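Local coordinates for ABC transporter substrate-binding protein-branched chain amino acid transport (Streptococcus pneumoniae, PDB 4GNR), which binds isoleucine and probably delivers branched-chain amino acids to an ABC transporter for uptake, at residues D198-P203 with M219-P224; G115-F120 with E305-L310; F250-S255 with P279-A284; F124-Q129 with K158-S163; N13-G18 with P82-A87. All blocks are in the same frame, centred on the assembly; numbering follows the deposited sequence. Where two conformers were deposited one is given.

Interaction 1: residues D198-P203 with M219-P224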
# COMPACT_ATOMS: atom_id res chain seq x y z
N ASP A 198 13.14 3.33 23.45
CA ASP A 198 12.07 4.31 23.43
C ASP A 198 10.99 3.96 22.40
O ASP A 198 9.90 4.51 22.44
CB ASP A 198 12.66 5.68 23.10
CG ASP A 198 13.72 6.12 24.09
OD1 ASP A 198 13.53 5.92 25.30
OD2 ASP A 198 14.72 6.73 23.67
N ALA A 199 11.31 3.09 21.45
CA ALA A 199 10.36 2.68 20.41
C ALA A 199 10.89 1.45 19.71
O ALA A 199 12.11 1.17 19.76
CB ALA A 199 10.15 3.83 19.39
N ILE A 200 9.96 0.72 19.10
CA ILE A 200 10.29 -0.45 18.29
C ILE A 200 9.77 -0.16 16.86
O ILE A 200 8.60 0.12 16.70
CB ILE A 200 9.64 -1.75 18.78
CG1 ILE A 200 9.93 -1.99 20.27
CG2 ILE A 200 10.13 -2.91 17.94
CD1 ILE A 200 9.28 -3.28 20.80
N VAL A 201 10.67 -0.17 15.89
CA VAL A 201 10.33 0.05 14.47
C VAL A 201 10.21 -1.33 13.83
O VAL A 201 11.16 -2.10 13.91
CB VAL A 201 11.39 0.93 13.79
CG1 VAL A 201 11.12 1.03 12.31
CG2 VAL A 201 11.42 2.33 14.41
N VAL A 202 9.06 -1.61 13.21
CA VAL A 202 8.75 -2.93 12.65
C VAL A 202 8.34 -2.87 11.18
O VAL A 202 7.16 -2.79 10.86
CB VAL A 202 7.63 -3.64 13.47
CG1 VAL A 202 7.38 -5.07 12.96
CG2 VAL A 202 7.97 -3.67 14.98
N PRO A 203 9.32 -2.92 10.27
CA PRO A 203 9.02 -2.99 8.85
C PRO A 203 8.51 -4.42 8.55
O PRO A 203 9.19 -5.41 8.76
CB PRO A 203 10.37 -2.70 8.18
CG PRO A 203 11.19 -2.04 9.22
CD PRO A 203 10.76 -2.73 10.50
N MET A 219 3.49 -9.35 26.77
CA MET A 219 4.57 -9.54 27.73
C MET A 219 5.00 -8.25 28.43
O MET A 219 6.05 -8.20 29.09
CB MET A 219 5.76 -10.31 27.18
CG MET A 219 6.52 -9.57 26.15
SD MET A 219 8.06 -10.41 25.67
CE MET A 219 7.40 -11.88 24.91
N GLY A 220 4.19 -7.21 28.33
CA GLY A 220 4.50 -5.98 29.06
C GLY A 220 5.30 -4.90 28.41
O GLY A 220 5.77 -3.99 29.09
N ILE A 221 5.53 -5.03 27.12
CA ILE A 221 6.25 -3.99 26.37
C ILE A 221 5.17 -3.01 25.92
O ILE A 221 4.30 -3.36 25.11
CB ILE A 221 6.96 -4.55 25.17
CG1 ILE A 221 8.06 -5.51 25.62
CG2 ILE A 221 7.57 -3.41 24.34
CD1 ILE A 221 8.68 -6.30 24.47
N ASP A 222 5.25 -1.79 26.45
CA ASP A 222 4.27 -0.71 26.19
C ASP A 222 4.73 0.43 25.31
O ASP A 222 3.91 1.25 24.87
CB ASP A 222 3.82 -0.13 27.53
CG ASP A 222 3.09 -1.12 28.36
OD1 ASP A 222 2.50 -2.03 27.75
OD2 ASP A 222 3.08 -0.98 29.60
N LYS A 223 6.02 0.50 25.06
CA LYS A 223 6.60 1.58 24.26
C LYS A 223 6.04 1.60 22.83
O LYS A 223 5.54 0.60 22.32
CB LYS A 223 8.13 1.48 24.22
CG LYS A 223 8.87 1.92 25.50
CD LYS A 223 8.73 3.44 25.80
CE LYS A 223 9.45 3.89 27.03
NZ LYS A 223 9.26 5.35 27.24
N PRO A 224 6.13 2.77 22.18
CA PRO A 224 5.63 2.88 20.81
C PRO A 224 6.17 1.82 19.86
O PRO A 224 7.36 1.50 19.90
CB PRO A 224 6.13 4.27 20.39
CG PRO A 224 6.10 5.07 21.68
CD PRO A 224 6.60 4.07 22.71
O HOH W 1 10.33 7.32 25.17
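D198 and P224 meet where the flat group is the D198 peptide carbonyl, whose O lies 3.3 Å from P224 CD beside the puckered proline ring; no aromatic ring takes part. The chain of K223 runs past the same oxygen, with K223 CD 3.7 Å from D198 O; the bend at its second torsion (chi2 -67°) brings the aliphatic chain alongside that carbonyl. Beyond it the charged atoms D198 OD1 and K223 NZ stay 4.7 Å apart, linked through one water, which accepts from K223 NZ and gives D198 OD1 a weak bond, while D198 OD2 takes the backbone N-H groups of K144 and K145. Deeper in, I200 N donates to P224 O at 2.8 Å with a nearly straight N-H...O angle of 163°, and A199 CA adds a CH...O contact of 3.3 Å to P224 O. I200 CD1 meets I221 CG2 at 3.9 Å, the two side chains crossing at about a right angle. The I200 bond opens the parallel pairing of strands 199-201 and 225-227, across the beta-alpha-beta unit built round helix 206-218. The chemistry therefore grades from a backbone bond in the interior to a weak, water-bridged approach of opposite charges at the more exposed rim.

Interaction 2: residues G115-F120 with E305-L310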
# COMPACT_ATOMS: atom_id res chain seq x y z
N GLY A 115 13.02 2.56 -16.13
CA GLY A 115 13.01 2.02 -17.49
C GLY A 115 11.77 1.25 -17.91
O GLY A 115 11.74 0.69 -19.00
N GLN A 116 10.74 1.26 -17.06
CA GLN A 116 9.53 0.47 -17.32
C GLN A 116 8.49 1.31 -18.02
O GLN A 116 7.69 1.99 -17.38
CB GLN A 116 8.99 -0.07 -15.99
CG GLN A 116 9.93 -0.99 -15.24
CD GLN A 116 10.03 -2.39 -15.80
OE1 GLN A 116 9.49 -2.71 -16.86
NE2 GLN A 116 10.74 -3.25 -15.09
N ASP A 117 8.46 1.25 -19.34
CA ASP A 117 7.53 2.11 -20.03
C ASP A 117 6.05 1.72 -19.79
O ASP A 117 5.18 2.54 -20.03
CB ASP A 117 7.88 2.14 -21.51
CG ASP A 117 7.38 3.37 -22.19
OD1 ASP A 117 7.42 4.46 -21.57
OD2 ASP A 117 7.01 3.28 -23.37
N TYR A 118 5.79 0.49 -19.33
CA TYR A 118 4.42 0.03 -19.09
C TYR A 118 4.04 -0.09 -17.63
O TYR A 118 2.97 -0.64 -17.34
CB TYR A 118 4.14 -1.26 -19.87
CG TYR A 118 4.08 -0.98 -21.36
CD1 TYR A 118 2.88 -0.60 -21.94
CD2 TYR A 118 5.20 -1.02 -22.17
CE1 TYR A 118 2.78 -0.28 -23.27
CE2 TYR A 118 5.12 -0.70 -23.54
CZ TYR A 118 3.90 -0.32 -24.06
OH TYR A 118 3.79 0.00 -25.40
N LEU A 119 4.86 0.39 -16.70
CA LEU A 119 4.52 0.33 -15.28
C LEU A 119 4.29 1.74 -14.73
O LEU A 119 5.06 2.67 -15.01
CB LEU A 119 5.63 -0.32 -14.46
CG LEU A 119 5.32 -0.52 -12.96
CD1 LEU A 119 4.14 -1.47 -12.75
CD2 LEU A 119 6.55 -1.06 -12.25
N PHE A 120 3.24 1.86 -13.92
CA PHE A 120 2.91 3.08 -13.20
C PHE A 120 2.71 2.72 -11.74
O PHE A 120 2.16 1.66 -11.43
CB PHE A 120 1.64 3.75 -13.76
CG PHE A 120 1.83 4.18 -15.18
CD1 PHE A 120 1.70 3.27 -16.22
CD2 PHE A 120 2.21 5.48 -15.49
CE1 PHE A 120 1.95 3.63 -17.54
CE2 PHE A 120 2.46 5.85 -16.80
CZ PHE A 120 2.32 4.93 -17.82
N GLU A 305 -1.62 3.88 -26.35
CA GLU A 305 -2.18 5.23 -26.14
C GLU A 305 -2.64 5.42 -24.69
O GLU A 305 -2.49 6.50 -24.12
CB GLU A 305 -3.28 5.60 -27.13
CG GLU A 305 -2.75 5.75 -28.53
CD GLU A 305 -3.70 6.43 -29.49
OE1 GLU A 305 -4.88 6.67 -29.17
OE2 GLU A 305 -3.24 6.74 -30.60
N ILE A 306 -3.22 4.38 -24.08
CA ILE A 306 -3.58 4.47 -22.66
C ILE A 306 -2.28 4.74 -21.86
O ILE A 306 -2.25 5.61 -20.98
CB ILE A 306 -4.28 3.19 -22.14
CG1 ILE A 306 -5.58 2.95 -22.90
CG2 ILE A 306 -4.53 3.34 -20.65
CD1 ILE A 306 -6.35 1.72 -22.49
N LYS A 307 -1.22 3.99 -22.17
CA LYS A 307 0.08 4.17 -21.53
C LYS A 307 0.58 5.61 -21.72
O LYS A 307 0.99 6.27 -20.75
CB LYS A 307 1.05 3.11 -22.06
CG LYS A 307 2.48 3.19 -21.50
CD LYS A 307 3.41 4.10 -22.22
CE LYS A 307 3.75 3.52 -23.62
NZ LYS A 307 4.73 4.31 -24.38
N ASP A 308 0.56 6.09 -22.95
CA ASP A 308 1.05 7.45 -23.21
C ASP A 308 0.23 8.50 -22.44
O ASP A 308 0.77 9.46 -21.89
CB ASP A 308 1.01 7.79 -24.70
CG ASP A 308 2.11 7.13 -25.52
OD1 ASP A 308 3.12 6.69 -24.95
OD2 ASP A 308 2.01 7.13 -26.76
N ASN A 309 -1.07 8.31 -22.44
CA ASN A 309 -1.97 9.25 -21.75
C ASN A 309 -1.73 9.23 -20.24
O ASN A 309 -1.79 10.28 -19.58
CB ASN A 309 -3.42 8.99 -22.13
CG ASN A 309 -3.71 9.27 -23.60
OD1 ASN A 309 -2.87 9.74 -24.36
ND2 ASN A 309 -4.93 8.97 -24.01
N LEU A 310 -1.50 8.03 -19.68
CA LEU A 310 -1.16 7.94 -18.26
C LEU A 310 0.11 8.71 -17.98
O LEU A 310 0.21 9.48 -17.02
CB LEU A 310 -0.96 6.49 -17.81
CG LEU A 310 -2.20 5.66 -17.50
CD1 LEU A 310 -1.88 4.19 -17.45
CD2 LEU A 310 -2.87 6.20 -16.20
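Y118 and K307 bring the two backbones nearest, 6.5 Å between Y118 CA and K307 CA, where a type I turn from Q116 to L119 leads into strand 119-121 and faces one side of helix 303-310. K307 has the largest share of the contact. Its CG stands anti to the backbone N (chi1 179°), and bends at chi2 and chi3 fold the chain over the turn, with K307 CD 3.2 Å from D117 O, a buried carbonyl oxygen for which the model offers no polar partner. K307 CE then sits off-centre over the Y118 ring, 4.3 Å from its centroid, a CH-pi contact. The ammonium group forms two salt bridges, making a D117-K307-D308 network. In the D117 conformer described here, K307 NZ lies 2.7 Å from D117 OD2, meeting it 39° above the carboxylate plane; on the helix itself K307 NZ bridges to D308 OD1 at 2.9 Å, on the syn side. One positive group between two acids would be expected to offset their mutual repulsion.

The inner half is apolar. L310 CB packs over one face of F120, 3.8 Å from the ring centroid and 22° off the normal, while L310 CD1 touches F120 CE1 at 3.9 Å. H329 stacks with the F120 ring and F325 meets it edge-to-face. L310 also packs on L292 and A296 of helix 281-297; on the strand side, Y118 and F120 hydrogen-bond through their backbones to strand 102-104, so this contact joins helix 303-310 to the outermost strand of the five-stranded parallel sheet.

Interaction 3: residues F250-S255 with P279-A284. With ILE (isoleucine), chain B.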
# COMPACT_ATOMS: atom_id res chain seq x y z
N PHE A 250 1.89 4.63 12.47
CA PHE A 250 2.26 4.08 11.15
C PHE A 250 1.94 5.05 10.02
O PHE A 250 1.07 5.92 10.13
CB PHE A 250 1.58 2.71 10.87
CG PHE A 250 0.07 2.73 10.97
CD1 PHE A 250 -0.55 2.48 12.18
CD2 PHE A 250 -0.73 2.98 9.86
CE1 PHE A 250 -1.92 2.48 12.29
CE2 PHE A 250 -2.10 2.99 9.97
CZ PHE A 250 -2.70 2.75 11.19
N ILE A 251 2.64 4.85 8.92
CA ILE A 251 2.47 5.67 7.74
C ILE A 251 1.24 5.26 6.94
O ILE A 251 0.96 4.07 6.76
CB ILE A 251 3.70 5.55 6.81
CG1 ILE A 251 4.91 6.12 7.54
CG2 ILE A 251 3.47 6.27 5.49
CD1 ILE A 251 6.18 6.12 6.76
N SER A 252 0.50 6.27 6.47
CA SER A 252 -0.65 6.04 5.61
C SER A 252 -0.66 7.09 4.51
O SER A 252 -0.12 8.17 4.63
CB SER A 252 -1.95 6.10 6.38
OG SER A 252 -3.04 5.80 5.55
N GLY A 253 -1.37 6.79 3.43
CA GLY A 253 -1.53 7.72 2.31
C GLY A 253 -2.93 8.26 2.19
O GLY A 253 -3.25 8.87 1.18
N PHE A 254 -3.74 8.09 3.23
CA PHE A 254 -5.13 8.52 3.24
C PHE A 254 -5.57 8.79 4.67
O PHE A 254 -5.34 7.98 5.56
CB PHE A 254 -6.04 7.41 2.63
CG PHE A 254 -7.53 7.79 2.52
CD1 PHE A 254 -7.92 8.77 1.63
CD2 PHE A 254 -8.51 7.18 3.27
CE1 PHE A 254 -9.24 9.16 1.50
CE2 PHE A 254 -9.85 7.56 3.12
CZ PHE A 254 -10.19 8.57 2.24
N SER A 255 -6.19 9.95 4.88
CA SER A 255 -6.70 10.33 6.18
C SER A 255 -8.08 10.93 6.08
O SER A 255 -8.36 11.74 5.21
CB SER A 255 -5.82 11.38 6.85
OG SER A 255 -6.40 11.86 8.06
N PRO A 279 -13.04 2.11 4.61
CA PRO A 279 -11.99 1.85 3.65
C PRO A 279 -10.59 2.09 4.21
O PRO A 279 -10.38 2.90 5.10
CB PRO A 279 -12.23 2.94 2.58
CG PRO A 279 -12.86 4.08 3.35
CD PRO A 279 -13.68 3.42 4.43
N SER A 280 -9.62 1.33 3.71
CA SER A 280 -8.23 1.60 4.09
C SER A 280 -7.61 2.47 2.98
O SER A 280 -8.18 2.68 1.90
CB SER A 280 -7.36 0.37 4.22
OG SER A 280 -7.01 -0.14 2.98
N THR A 281 -6.39 2.91 3.25
CA THR A 281 -5.61 3.69 2.30
C THR A 281 -5.47 2.93 0.98
O THR A 281 -5.31 3.56 -0.07
CB THR A 281 -4.20 4.02 2.88
OG1 THR A 281 -3.53 4.93 2.02
CG2 THR A 281 -3.36 2.81 3.13
N PHE A 282 -5.47 1.59 1.01
CA PHE A 282 -5.29 0.82 -0.21
C PHE A 282 -6.55 0.85 -1.08
O PHE A 282 -6.44 0.89 -2.30
CB PHE A 282 -4.79 -0.58 0.12
CG PHE A 282 -3.49 -0.51 0.89
CD1 PHE A 282 -2.40 0.17 0.36
CD2 PHE A 282 -3.35 -1.06 2.14
CE1 PHE A 282 -1.21 0.32 1.07
CE2 PHE A 282 -2.15 -0.94 2.86
CZ PHE A 282 -1.09 -0.24 2.33
N ALA A 283 -7.73 0.82 -0.46
CA ALA A 283 -8.97 0.99 -1.23
C ALA A 283 -8.96 2.38 -1.91
O ALA A 283 -9.37 2.51 -3.07
CB ALA A 283 -10.20 0.86 -0.35
N ALA A 284 -8.54 3.41 -1.17
CA ALA A 284 -8.51 4.77 -1.70
C ALA A 284 -7.53 4.88 -2.89
O ALA A 284 -7.85 5.45 -3.93
CB ALA A 284 -8.12 5.74 -0.59
N ILE B . 3.73 -0.97 0.04
CA ILE B . 3.69 -2.44 0.28
C ILE B . 4.39 -3.15 -0.87
O ILE B . 4.48 -4.40 -0.84
CB ILE B . 2.27 -2.96 0.67
CG1 ILE B . 1.21 -2.41 -0.25
CG2 ILE B . 1.82 -2.63 2.20
CD1 ILE B . -0.16 -2.97 0.06
OXT ILE B . 4.88 -2.45 -1.78
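F254, two residues past the end of strand 248-252, reaches onto the first turn of helix 281-297, and its side chain can be followed outward. F254 CB lies 3.6 Å from T281 OG1. With CG anti to the backbone N (chi1 -177°), the ring then swings across the helix, so that F254 CG and F254 CD1 both come 3.8 Å from A284 CB. F254 CD2 and F254 CE1 are a little farther from A284 CB, at 4.1 and 4.2 Å. That methyl sits over one ring face, 19° off the normal through the centroid and displaced toward the rim, a CH-pi contact. The ring also packs on A264 and V319.

T281 works in two directions. Its CB meets S252 OG at 3.4 Å, a hydroxyl that hydrogen-bonds to N232 OD1; the amide of N232 also donates through ND2 to I251 O. On the other branch, T281 CG2 lies 3.7 Å above the plane of the F282 ring, over its centre. The opposite face of that ring receives the ligand: CD1 of the bound isoleucine is 3.6 Å from F282 CE1. The strand end thus backs T281, and T281 in turn backs an aromatic wall of the pocket, which makes it a second-shell residue.

Strand 248-252 is paired on one side with strand 225-227, through I251 and G227, and on the other with strand 335-341. Helix 126-139 packs on I251, and helix 262-275 takes P279 and F254, so the contact lies between the seven-stranded sheet and the helix whose start lines the isoleucine site.

Interaction 4: residues F124-Q129 with K158-S163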
# COMPACT_ATOMS: atom_id res chain seq x y z
N PHE A 124 3.99 6.42 -2.77
CA PHE A 124 5.34 6.80 -2.39
C PHE A 124 6.25 5.54 -2.34
O PHE A 124 5.81 4.42 -2.60
CB PHE A 124 5.31 7.61 -1.08
CG PHE A 124 4.42 7.01 0.00
CD1 PHE A 124 3.34 7.73 0.48
CD2 PHE A 124 4.64 5.73 0.51
CE1 PHE A 124 2.50 7.19 1.47
CE2 PHE A 124 3.78 5.18 1.47
CZ PHE A 124 2.71 5.90 1.94
N GLN A 125 7.52 5.74 -1.99
CA GLN A 125 8.52 4.67 -1.97
C GLN A 125 9.06 4.37 -0.58
O GLN A 125 8.91 5.17 0.38
CB GLN A 125 9.68 4.93 -2.96
CG GLN A 125 9.34 4.64 -4.44
CD GLN A 125 8.24 5.51 -4.99
OE1 GLN A 125 8.33 6.74 -4.96
NE2 GLN A 125 7.22 4.89 -5.54
N ASP A 126 9.74 3.23 -0.47
CA ASP A 126 10.27 2.76 0.82
C ASP A 126 11.36 3.65 1.39
O ASP A 126 11.42 3.81 2.61
CB ASP A 126 10.73 1.32 0.70
CG ASP A 126 9.56 0.38 0.43
OD1 ASP A 126 8.43 0.69 0.85
OD2 ASP A 126 9.80 -0.66 -0.21
N SER A 127 12.19 4.24 0.55
CA SER A 127 13.23 5.15 1.06
C SER A 127 12.56 6.31 1.82
O SER A 127 12.94 6.64 2.95
CB SER A 127 14.08 5.65 -0.09
OG SER A 127 13.27 6.27 -1.06
N PHE A 128 11.55 6.88 1.19
CA PHE A 128 10.72 7.97 1.74
C PHE A 128 10.12 7.51 3.08
O PHE A 128 10.17 8.24 4.07
CB PHE A 128 9.67 8.29 0.66
CG PHE A 128 8.49 9.15 1.03
CD1 PHE A 128 8.39 10.47 0.63
CD2 PHE A 128 7.38 8.60 1.64
CE1 PHE A 128 7.24 11.21 0.88
CE2 PHE A 128 6.24 9.32 1.87
CZ PHE A 128 6.18 10.64 1.48
N GLN A 129 9.56 6.28 3.13
CA GLN A 129 8.99 5.78 4.38
C GLN A 129 10.03 5.69 5.51
O GLN A 129 9.78 6.08 6.64
CB GLN A 129 8.31 4.43 4.21
CG GLN A 129 7.13 4.46 3.26
CD GLN A 129 6.23 3.25 3.46
OE1 GLN A 129 5.50 3.17 4.44
NE2 GLN A 129 6.26 2.32 2.52
N LYS A 158 13.03 -4.84 4.10
CA LYS A 158 14.46 -4.53 4.06
C LYS A 158 14.76 -3.14 3.50
O LYS A 158 15.69 -2.48 3.96
CB LYS A 158 15.24 -5.63 3.36
CG LYS A 158 15.25 -6.93 4.20
CD LYS A 158 16.03 -8.09 3.66
CE LYS A 158 15.45 -8.63 2.41
NZ LYS A 158 16.20 -9.85 2.00
N GLY A 159 13.95 -2.69 2.55
CA GLY A 159 14.13 -1.35 1.98
C GLY A 159 13.82 -0.25 3.00
O GLY A 159 14.54 0.73 3.12
N ILE A 160 12.73 -0.42 3.74
CA ILE A 160 12.38 0.53 4.79
C ILE A 160 13.49 0.52 5.86
O ILE A 160 13.96 1.57 6.31
CB ILE A 160 11.00 0.22 5.41
CG1 ILE A 160 9.90 0.40 4.36
CG2 ILE A 160 10.78 1.12 6.63
CD1 ILE A 160 8.51 0.12 4.89
N ALA A 161 13.92 -0.67 6.27
CA ALA A 161 14.96 -0.79 7.29
C ALA A 161 16.27 -0.12 6.85
O ALA A 161 16.92 0.59 7.64
CB ALA A 161 15.19 -2.24 7.65
N LYS A 162 16.66 -0.34 5.59
CA LYS A 162 17.90 0.26 5.06
C LYS A 162 17.85 1.79 5.17
O LYS A 162 18.79 2.44 5.63
CB LYS A 162 18.15 -0.18 3.61
CG LYS A 162 19.35 0.46 2.93
CD LYS A 162 19.48 -0.00 1.48
CE LYS A 162 20.64 0.65 0.75
NZ LYS A 162 20.25 1.95 0.14
N SER A 163 16.73 2.36 4.73
CA SER A 163 16.57 3.80 4.79
C SER A 163 16.54 4.32 6.23
O SER A 163 17.14 5.37 6.55
CB SER A 163 15.31 4.18 4.03
OG SER A 163 15.09 5.56 4.20
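S163 turns its hydroxyl toward S127 by placing OG opposite the backbone N (chi1 174°), and I160 sends CG1 and CD1 out in an extended arm (chi1 -64°) toward D126 and Q129. S163 OG donates to S127 O at 2.7 Å, in the carbonyl plane and on a lone pair, with a C=O...O angle of 124°. This oxygen lies in the first turn of helix 126-139. The I160 arm rests against the D126 side chain, I160 CG1 lying 3.8 Å from D126 OD1 and 3.9 Å from D126 CB, and I160 CD1 comes 3.9 Å from Q129 NE2. At G159 the helices come close, with D126 CB 4.2 Å from G159 C; the nearest backbone pair, D126 CA and I160 CA, is 5.0 Å apart. Q129 NE2 also gives D126 OD1 a weak hydrogen bond. The stronger polar partners lie elsewhere: D126 OD1 bonds to T108 OG1, Q129 OE1 to D229 N, and S127 OG to D110. Both T108 and D229 hydrogen-bond to the bound isoleucine. D126 and Q129 are therefore second-shell residues, held between I160 and the first shell, in the ligand cleft characteristic of a two-lobed periplasmic binding protein.

Interaction 5: residues N13-G18 with P82-A87. With ILE (isoleucine), chain B.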
# COMPACT_ATOMS: atom_id res chain seq x y z
N ASN A 13 -5.55 -7.56 -11.00
CA ASN A 13 -4.60 -8.63 -10.59
C ASN A 13 -4.30 -8.34 -9.11
O ASN A 13 -3.38 -7.58 -8.81
CB ASN A 13 -3.35 -8.57 -11.44
CG ASN A 13 -2.35 -9.66 -11.12
OD1 ASN A 13 -2.49 -10.37 -10.13
ND2 ASN A 13 -1.32 -9.79 -11.96
N PHE A 14 -5.12 -8.90 -8.22
CA PHE A 14 -5.04 -8.55 -6.81
C PHE A 14 -4.84 -9.75 -5.91
O PHE A 14 -5.32 -10.86 -6.18
CB PHE A 14 -6.29 -7.77 -6.33
CG PHE A 14 -6.45 -6.38 -6.90
CD1 PHE A 14 -5.42 -5.43 -6.80
CD2 PHE A 14 -7.69 -5.97 -7.40
CE1 PHE A 14 -5.63 -4.12 -7.27
CE2 PHE A 14 -7.87 -4.68 -7.84
CZ PHE A 14 -6.85 -3.75 -7.78
N GLU A 15 -4.22 -9.47 -4.77
CA GLU A 15 -3.97 -10.43 -3.68
C GLU A 15 -5.30 -10.55 -2.89
O GLU A 15 -5.50 -9.92 -1.86
CB GLU A 15 -2.88 -9.90 -2.77
CG GLU A 15 -1.46 -9.70 -3.39
CD GLU A 15 -1.19 -8.40 -4.15
OE1 GLU A 15 -2.12 -7.80 -4.74
OE2 GLU A 15 -0.00 -8.02 -4.20
N GLU A 16 -6.22 -11.35 -3.43
CA GLU A 16 -7.57 -11.50 -2.87
C GLU A 16 -7.67 -12.63 -1.85
O GLU A 16 -8.64 -12.69 -1.10
CB GLU A 16 -8.62 -11.60 -3.99
CG GLU A 16 -8.68 -10.32 -4.81
CD GLU A 16 -9.43 -10.41 -6.12
OE1 GLU A 16 -9.93 -11.48 -6.52
OE2 GLU A 16 -9.48 -9.32 -6.79
N SER A 17 -6.70 -13.53 -1.86
CA SER A 17 -6.58 -14.62 -0.90
C SER A 17 -5.09 -14.75 -0.58
O SER A 17 -4.25 -14.18 -1.27
CB SER A 17 -7.14 -15.93 -1.42
OG SER A 17 -6.41 -16.39 -2.54
N GLY A 18 -4.77 -15.50 0.47
CA GLY A 18 -3.39 -15.69 0.86
C GLY A 18 -2.94 -14.69 1.93
O GLY A 18 -3.72 -13.94 2.48
N PRO A 82 -0.76 -5.77 -9.30
CA PRO A 82 -0.90 -6.09 -7.88
C PRO A 82 -0.73 -4.96 -6.88
O PRO A 82 -0.30 -3.85 -7.20
CB PRO A 82 0.21 -7.14 -7.64
CG PRO A 82 0.44 -7.75 -9.01
CD PRO A 82 0.30 -6.59 -9.93
N ALA A 83 -1.09 -5.28 -5.65
CA ALA A 83 -0.96 -4.34 -4.53
C ALA A 83 0.47 -4.27 -3.96
O ALA A 83 0.90 -3.21 -3.48
CB ALA A 83 -1.90 -4.75 -3.39
N THR A 84 1.16 -5.40 -3.95
CA THR A 84 2.43 -5.51 -3.25
C THR A 84 3.62 -5.55 -4.22
O THR A 84 3.48 -5.85 -5.41
CB THR A 84 2.43 -6.71 -2.27
OG1 THR A 84 2.36 -7.94 -3.01
CG2 THR A 84 1.29 -6.60 -1.25
N SER A 85 4.80 -5.26 -3.68
CA SER A 85 5.97 -5.09 -4.52
C SER A 85 6.49 -6.35 -5.18
O SER A 85 6.84 -6.33 -6.35
CB SER A 85 7.08 -4.37 -3.75
OG SER A 85 6.77 -3.00 -3.54
N GLY A 86 6.60 -7.45 -4.44
CA GLY A 86 7.12 -8.67 -5.04
C GLY A 86 6.26 -9.12 -6.21
O GLY A 86 6.74 -9.46 -7.30
N ALA A 87 4.95 -9.11 -5.99
CA ALA A 87 3.99 -9.50 -7.02
C ALA A 87 4.04 -8.54 -8.22
O ALA A 87 3.99 -8.99 -9.37
CB ALA A 87 2.62 -9.57 -6.43
N ILE B . 3.73 -0.97 0.04
CA ILE B . 3.69 -2.44 0.28
C ILE B . 4.39 -3.15 -0.87
O ILE B . 4.48 -4.40 -0.84
CB ILE B . 2.27 -2.96 0.67
CG1 ILE B . 1.21 -2.41 -0.25
CG2 ILE B . 1.82 -2.63 2.20
CD1 ILE B . -0.16 -2.97 0.06
OXT ILE B . 4.88 -2.45 -1.78
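E15 and the 82-84 loop meet where two neighbouring strands of a parallel sheet, 7-14 and 78-80, run out at the cleft, the usual ligand edge of a Rossmann-like lobe in periplasmic binding proteins.

Hydrogen bonds come first. The E15 chain is bent at chi2 (83°), bringing its carboxylate against the loop backbone. A83 N donates to E15 OE1 at 2.9 Å, almost straight (167°) and on the syn lone pair. E15 OE2 is gripped twice: T84 OG1 donates at 2.6 Å on the anti lone pair, and T84 N at 2.9 Å from the syn side, 32° out of the carboxylate plane. Three donors thus fix the rotation of a buried carboxylate, and they probably favour its ionised form.

Packing contacts follow. P82, preceded by a cis peptide bond, lays its CG 4.0 Å from N13 CG, while P82 CA makes a CH...O contact of 3.0 Å to N13 O. The N13 amide is otherwise engaged with N56 and the carbonyl of A63. A83 CB sits 3.3 Å from E15 OE1.

Ligand contacts form the last group. By bonding A83 and T84, E15 probably helps to hold the residues just before helix 85-97, whose first turn presents S85 to the isoleucine carboxylate: S85 N donates to ligand O at 3.0 Å, and S85 OG, itself held by Q109 N, donates to ligand OXT at 2.6 Å.

From the N terminus, interaction 5 closes first, tying strand 7-14 to the start of helix 85-97 within the five-stranded lobe. Segment 115-120 then opens interaction 2, whose loop encloses 184 residues and closes at 305-310, back on the same lobe. Nested inside it, in series and without crossing, interaction 4 joins helices 126-139 and 155-167, interaction 1 joins strand 199-201 to the loop before strand 225-227, and interaction 3 joins the end of strand 248-252 to helix 281-297. Interaction 4 is a junction: I160 packs on P203 of interaction 1, and Q129 and F124 on I251 of interaction 3. Interactions 3 and 5 both touch the isoleucine; the centres of interactions 1 and 2 are about 41 Å apart.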